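Local coordinates for type III secretion system effector protein ExoU (Pseudomonas fluorescens, PDB 4QMK) that is a bacterial type III secreted effector with a patatin-like phospholipase domain and probably binds phosphatidylinositol 4,5-bisphosphate to reach the plasma membrane, at residues 589-592 with 593-596; 574-577 with 578-582. All blocks are in the same frame, centred on the assembly; numbering follows the deposited sequence.

Interaction 1: residues 589-592 with 593-596; sequences GQPA and ANVE
The N-terminal end of helix 592-606 is where Gln-590 and Asn-594 join their side-chain amides. Pro-591 takes the N-cap position, and the first turn of the helix winds up from it. The contact is local, between a loop and the helix it leads into, within the C-terminal domain of the ExoU family.

Asn-594 ND2 donates to Gln-590 OE1 at 2.8 Å in a fairly straight hydrogen bond. The oxygen lies almost in the amide plane of Asn-594. Seen from Gln-590, however, the donor sits 36° above the carbonyl plane, away from a lone-pair direction. The two amide planes are turned 65° against each other. Gln-590 reaches this place because CG is anti to its backbone N (chi1 -179°) and the chain then bends at chi2. Gln-590 CD comes to rest beside Asn-594 CB, 3.7 Å away.

Both amides are buried and both have further partners. Gln-590 NE2 bonds to the carbonyl of Ser-584 and the hydroxyl of Tyr-625. Asn-594 ND2 also gives a hydrogen bond to the carbonyl of Arg-626. These bonds fix the rotation of the Gln-590 amide. They tie the loop and the helix start to the end of helix 555-585 and to the segment just after helix 611-624.

Val-595 packs against Gln-590 through its CG2 methyl. Val-595 CG2 lies 3.9 Å from Gln-590 CG, and the two side chains run alongside each other, pointing opposite ways. Val-595 CG2 is also 3.6 Å from Pro-591 O.

The backbone begins its helical bonding here. Glu-596 N bonds to Ala-592 O at 2.9 Å. Val-595 N makes a hydrogen bond to Pro-591 O at 3.2 Å.

Interaction 2: residues 574-577 with 578-582; sequences ENFI and REVIY
Apolar contacts are made by Phe-576 with Val-580 and Ile-581, one turn further on. Val-580 CB lies over one face of the Phe-576 ring, 4.0 Å from its centroid and displaced from the ring centre toward CE1. This is a CH-pi contact. Val-580 CG2 adds an apolar contact to Phe-576 CE1 at 3.7 Å. Ile-581 CD1 approaches Phe-576 CE2 obliquely at 3.8 Å, and the two side chains run roughly perpendicular. Phe-576 CG is anti to the backbone N (chi1 177°), which carries the ring along toward both residues. Trp-647 meets the ring edge-to-face, and Leu-605 of helix 592-606 also touches Phe-576.

The backbone bonds show that helix 555-585 widens here into a pi-type turn. Phe-576 O accepts from two donors, Val-580 N at 2.7 Å and Ile-581 N at 3.3 Å. Tyr-582 N reaches Ile-577 O at 2.9 Å. The bonds from Ile-581 N and Tyr-582 N both span five residues, one more than in an alpha helix, while Val-580 N keeps the usual four.

Polar side chains lie on another part of the helix surface. Arg-578 NH1 forms a salt bridge with Glu-579 OE2 at 3.0 Å, and the carboxylate oxygen lies 28° out of the guanidinium plane. Asn-575 OD1 sits over one face of this guanidinium, 3.3 Å from Arg-578 NH2, at an angle too poor for a hydrogen bond.

How the interactions relate
Interaction 2 comes first in the chain, on helix 555-585. Interaction 1 follows at the start of helix 592-606, after the loop between the two helices. Their centres are 16 Å apart, and their nearest atoms about 7 Å, so they do not touch. Helix 592-606 still connects them: residues 593-596 form its first turn, while Leu-598, Val-602 and Leu-605 further along it pack on side chains of 574-582. In interaction 2, Glu-579 and Tyr-582 also touch strand 254-260, an outermost strand of the mixed sheet. Interaction 1 lies further out, 30 Å from the chain centre against 16 Å for interaction 2.

Interaction 1: residues 589-592 with 593-596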
# COMPACT_ATOMS: atom_id res chain seq x y z
N GLY A 589 14.64 32.71 -8.84
CA GLY A 589 15.81 32.96 -9.71
C GLY A 589 15.79 32.33 -11.12
O GLY A 589 16.69 32.55 -11.91
N GLN A 590 14.76 31.57 -11.42
CA GLN A 590 14.65 30.92 -12.74
C GLN A 590 14.63 31.97 -13.78
O GLN A 590 13.76 32.85 -13.74
CB GLN A 590 13.32 30.16 -12.82
CG GLN A 590 13.09 29.44 -14.08
CD GLN A 590 13.98 28.25 -14.16
OE1 GLN A 590 14.99 28.23 -14.87
NE2 GLN A 590 13.62 27.23 -13.44
N PRO A 591 15.57 31.91 -14.73
CA PRO A 591 15.66 32.87 -15.81
C PRO A 591 14.38 32.97 -16.63
O PRO A 591 13.66 32.02 -16.78
CB PRO A 591 16.79 32.34 -16.66
CG PRO A 591 17.67 31.64 -15.70
CD PRO A 591 16.71 30.98 -14.77
N ALA A 592 14.16 34.14 -17.16
CA ALA A 592 12.94 34.48 -17.81
C ALA A 592 12.59 33.61 -19.04
O ALA A 592 11.41 33.32 -19.25
CB ALA A 592 12.94 35.96 -18.16
N ALA A 593 13.60 33.22 -19.83
CA ALA A 593 13.40 32.44 -21.01
C ALA A 593 12.85 31.06 -20.63
O ALA A 593 11.96 30.50 -21.31
CB ALA A 593 14.70 32.34 -21.83
N ASN A 594 13.35 30.52 -19.53
CA ASN A 594 12.84 29.25 -19.00
C ASN A 594 11.40 29.39 -18.49
O ASN A 594 10.60 28.48 -18.65
CB ASN A 594 13.75 28.72 -17.86
CG ASN A 594 15.00 28.03 -18.38
OD1 ASN A 594 15.12 27.73 -19.56
ND2 ASN A 594 15.92 27.72 -17.47
N VAL A 595 11.06 30.53 -17.89
CA VAL A 595 9.67 30.78 -17.43
C VAL A 595 8.73 30.81 -18.62
O VAL A 595 7.66 30.22 -18.63
CB VAL A 595 9.60 32.11 -16.60
CG1 VAL A 595 8.20 32.58 -16.33
CG2 VAL A 595 10.34 31.92 -15.29
N GLU A 596 9.17 31.49 -19.66
CA GLU A 596 8.40 31.61 -20.90
C GLU A 596 8.21 30.21 -21.52
O GLU A 596 7.12 29.85 -21.93
CB GLU A 596 9.15 32.53 -21.82
CG GLU A 596 8.48 32.92 -23.12
CD GLU A 596 9.32 33.96 -23.89
OE1 GLU A 596 10.57 34.06 -23.66
OE2 GLU A 596 8.74 34.68 -24.73

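Interaction 2: residues 574-577 with 578-582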
# COMPACT_ATOMS: atom_id res chain seq x y z
N GLU A 574 -1.74 17.00 -16.63
CA GLU A 574 -1.95 17.65 -15.33
C GLU A 574 -0.90 17.19 -14.35
O GLU A 574 -0.34 17.98 -13.60
CB GLU A 574 -3.33 17.35 -14.79
CG GLU A 574 -4.32 18.50 -14.89
CD GLU A 574 -4.58 18.98 -16.30
OE1 GLU A 574 -5.00 18.15 -17.15
OE2 GLU A 574 -4.39 20.19 -16.56
N ASN A 575 -0.60 15.92 -14.37
CA ASN A 575 0.37 15.41 -13.48
C ASN A 575 1.77 15.92 -13.73
O ASN A 575 2.44 16.31 -12.78
CB ASN A 575 0.28 13.92 -13.45
CG ASN A 575 -0.95 13.46 -12.68
OD1 ASN A 575 -1.32 14.09 -11.72
ND2 ASN A 575 -1.59 12.42 -13.13
N PHE A 576 2.14 16.03 -15.01
CA PHE A 576 3.45 16.44 -15.42
C PHE A 576 3.61 17.89 -15.03
O PHE A 576 4.65 18.30 -14.48
CB PHE A 576 3.61 16.24 -16.92
CG PHE A 576 4.91 16.71 -17.45
CD1 PHE A 576 6.05 15.96 -17.27
CD2 PHE A 576 5.01 17.91 -18.08
CE1 PHE A 576 7.29 16.42 -17.69
CE2 PHE A 576 6.24 18.39 -18.55
CZ PHE A 576 7.39 17.65 -18.35
N ILE A 577 2.55 18.65 -15.27
CA ILE A 577 2.49 20.06 -14.91
C ILE A 577 2.72 20.27 -13.46
O ILE A 577 3.54 21.03 -13.06
CB ILE A 577 1.14 20.67 -15.30
CG1 ILE A 577 1.12 20.87 -16.84
CG2 ILE A 577 0.94 22.02 -14.64
CD1 ILE A 577 -0.21 21.28 -17.44
N ARG A 578 2.02 19.53 -12.66
CA ARG A 578 2.05 19.71 -11.20
C ARG A 578 3.37 19.25 -10.61
O ARG A 578 3.89 19.87 -9.73
CB ARG A 578 0.91 18.85 -10.62
CG ARG A 578 0.66 19.08 -9.17
CD ARG A 578 0.62 17.79 -8.39
NE ARG A 578 -0.57 17.01 -8.63
CZ ARG A 578 -0.64 15.72 -8.35
NH1 ARG A 578 0.38 15.10 -7.80
NH2 ARG A 578 -1.74 15.06 -8.62
N GLU A 579 3.93 18.20 -11.15
CA GLU A 579 5.06 17.51 -10.58
C GLU A 579 6.43 17.85 -11.21
O GLU A 579 7.46 17.66 -10.61
CB GLU A 579 4.77 16.01 -10.75
CG GLU A 579 5.20 15.10 -9.63
CD GLU A 579 4.45 15.36 -8.31
OE1 GLU A 579 5.14 15.32 -7.25
OE2 GLU A 579 3.24 15.65 -8.34
N VAL A 580 6.44 18.39 -12.41
CA VAL A 580 7.66 18.72 -13.07
C VAL A 580 7.76 20.22 -13.42
O VAL A 580 8.77 20.88 -13.12
CB VAL A 580 7.81 17.92 -14.36
CG1 VAL A 580 9.09 18.33 -15.05
CG2 VAL A 580 7.84 16.45 -14.06
N ILE A 581 6.72 20.77 -14.00
CA ILE A 581 6.77 22.16 -14.35
C ILE A 581 6.68 23.10 -13.17
O ILE A 581 7.54 23.99 -13.02
CB ILE A 581 5.73 22.50 -15.37
CG1 ILE A 581 6.10 21.80 -16.68
CG2 ILE A 581 5.73 23.98 -15.59
CD1 ILE A 581 5.04 21.93 -17.75
N TYR A 582 5.67 22.89 -12.32
CA TYR A 582 5.42 23.73 -11.18
C TYR A 582 6.72 24.08 -10.38
O TYR A 582 7.05 25.22 -10.26
CB TYR A 582 4.36 23.11 -10.29
CG TYR A 582 4.12 23.91 -9.03
CD1 TYR A 582 3.39 25.11 -9.06
CD2 TYR A 582 4.70 23.54 -7.82
CE1 TYR A 582 3.22 25.88 -7.91
CE2 TYR A 582 4.53 24.32 -6.67
CZ TYR A 582 3.77 25.48 -6.73
OH TYR A 582 3.57 26.23 -5.61